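Local coordinates for nuclear inclusion protein A (Tobacco vein mottling virus, PDB 3MMG) that probably acts as a cysteine peptidase of the 3C-like type, a viral protease of the potyvirus C4 family, at residues A[131-134]-A[139-142]. The protein carries 3 engineered substitutions. Residues are numbered along the deposited sequence; the frame is centred on the assembly and turned at random.
Sequences IVHK and FWQH
Val132 and Gln141 form an antiparallel hydrogen-bonded pair, with Gln141 N to Val132 O at 2.7 Å and the longer return bond from Val132 N to Gln141 O at 3.2 Å. Lys134 N continues the pairing by donating to Phe139 O at 2.9 Å. Between these bonds lies the non-hydrogen-bonded pair His133–Trp140, whose CA atoms approach to 4.3 Å. Here the indole lies across the neighbouring strand: His133 CB sits over its six-membered ring, 3.6 Å from the centroid and almost on the ring normal, a CH-pi contact. With CG anti to its backbone N (chi1 177°), the imidazole meets the five-membered ring obliquely, the planes inclined at 55°, and ND1 reaches over the indole face. Both strands belong to a beta hairpin in the closed six-stranded antiparallel barrel of this PA-clan, chymotrypsin-like fold. On the same side of the hairpin, Ile131 brings CD1 to 3.5 Å from Trp140 CE3. The ring of Phe179, from strand 177-181, meets the indole at about 10°, and NE1 donates to Glu181 OE1, which helps hold the indole's orientation. Val132 and Gln141 project from the other face, their CB atoms 4.5 Å apart, while the bent Lys134 chain leads its NZ away to Ser212.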
loop_
_atom_site.group_PDB
_atom_site.type_symbol
_atom_site.label_atom_id
_atom_site.label_comp_id
_atom_site.label_asym_id
_atom_site.label_seq_id
_atom_site.Cartn_x
_atom_site.Cartn_y
_atom_site.Cartn_z
ATOM N N ILE A 131 17.497 0.501 -1.392
ATOM C CA ILE A 131 16.606 -0.675 -1.540
ATOM C C ILE A 131 17.338 -1.843 -2.158
ATOM O O ILE A 131 18.340 -1.645 -2.867
ATOM C CB ILE A 131 15.342 -0.336 -2.335
ATOM C CG1 ILE A 131 15.683 0.162 -3.751
ATOM C CG2 ILE A 131 14.577 0.808 -1.602
ATOM C CD1 ILE A 131 14.460 0.342 -4.689
ATOM N N VAL A 132 16.861 -3.053 -1.854
ATOM C CA VAL A 132 17.484 -4.270 -2.399
ATOM C C VAL A 132 16.384 -5.276 -2.702
ATOM O O VAL A 132 15.616 -5.627 -1.803
ATOM C CB VAL A 132 18.494 -4.905 -1.400
ATOM C CG1 VAL A 132 19.097 -6.214 -1.998
ATOM C CG2 VAL A 132 19.594 -3.937 -0.996
ATOM N N HIS A 133 16.344 -5.745 -3.950
ATOM C CA HIS A 133 15.311 -6.664 -4.392
ATOM C C HIS A 133 15.507 -8.049 -3.788
ATOM O O HIS A 133 16.644 -8.553 -3.715
ATOM C CB HIS A 133 15.331 -6.744 -5.923
ATOM C CG HIS A 133 14.345 -7.711 -6.486
ATOM N ND1 HIS A 133 12.983 -7.570 -6.322
ATOM C CD2 HIS A 133 14.526 -8.858 -7.191
ATOM C CE1 HIS A 133 12.366 -8.580 -6.923
ATOM N NE2 HIS A 133 13.279 -9.365 -7.467
ATOM N N LYS A 134 14.398 -8.649 -3.352
ATOM C CA LYS A 134 14.376 -10.035 -2.882
ATOM C C LYS A 134 14.060 -10.962 -4.064
ATOM O O LYS A 134 12.959 -10.942 -4.638
ATOM C CB LYS A 134 13.391 -10.195 -1.730
ATOM C CG LYS A 134 13.339 -11.610 -1.141
ATOM C CD LYS A 134 14.545 -11.871 -0.255
ATOM C CE LYS A 134 14.429 -13.232 0.423
ATOM N NZ LYS A 134 15.655 -13.547 1.211
ATOM N N PHE A 139 9.041 -8.427 -3.471
ATOM C CA PHE A 139 9.455 -7.682 -2.286
ATOM C C PHE A 139 10.812 -7.013 -2.479
ATOM O O PHE A 139 11.723 -7.593 -3.075
ATOM C CB PHE A 139 9.552 -8.580 -1.041
ATOM C CG PHE A 139 8.237 -9.117 -0.552
ATOM C CD1 PHE A 139 7.276 -8.261 0.024
ATOM C CD2 PHE A 139 7.953 -10.478 -0.650
ATOM C CE1 PHE A 139 6.026 -8.777 0.488
ATOM C CE2 PHE A 139 6.710 -10.997 -0.191
ATOM C CZ PHE A 139 5.751 -10.134 0.372
ATOM N N TRP A 140 10.940 -5.798 -1.953
ATOM C CA TRP A 140 12.224 -5.106 -1.876
ATOM C C TRP A 140 12.501 -4.703 -0.441
ATOM O O TRP A 140 11.617 -4.158 0.245
ATOM C CB TRP A 140 12.186 -3.821 -2.698
ATOM C CG TRP A 140 12.116 -4.022 -4.176
ATOM C CD1 TRP A 140 11.054 -4.498 -4.905
ATOM C CD2 TRP A 140 13.140 -3.697 -5.120
ATOM N NE1 TRP A 140 11.369 -4.504 -6.246
ATOM C CE2 TRP A 140 12.641 -4.023 -6.407
ATOM C CE3 TRP A 140 14.446 -3.160 -5.005
ATOM C CZ2 TRP A 140 13.397 -3.826 -7.584
ATOM C CZ3 TRP A 140 15.204 -2.973 -6.173
ATOM C CH2 TRP A 140 14.651 -3.283 -7.454
ATOM N N GLN A 141 13.718 -4.922 0.005
ATOM C CA GLN A 141 14.098 -4.519 1.354
ATOM C C GLN A 141 14.276 -2.989 1.451
ATOM O O GLN A 141 14.752 -2.335 0.499
ATOM C CB GLN A 141 15.391 -5.226 1.781
ATOM C CG GLN A 141 15.704 -5.054 3.269
ATOM C CD GLN A 141 16.892 -5.885 3.730
ATOM O OE1 GLN A 141 17.500 -6.602 2.937
ATOM N NE2 GLN A 141 17.214 -5.797 5.015
ATOM N N HIS A 142 13.894 -2.433 2.599
ATOM C CA HIS A 142 14.195 -1.043 2.915
ATOM C C HIS A 142 14.545 -0.950 4.400
ATOM O O HIS A 142 14.310 -1.903 5.167
ATOM C CB HIS A 142 13.017 -0.099 2.520
ATOM C CG HIS A 142 11.800 -0.224 3.394
ATOM N ND1 HIS A 142 11.692 0.419 4.607
ATOM C CD2 HIS A 142 10.625 -0.877 3.210
ATOM C CE1 HIS A 142 10.517 0.145 5.148
ATOM N NE2 HIS A 142 9.851 -0.646 4.327
#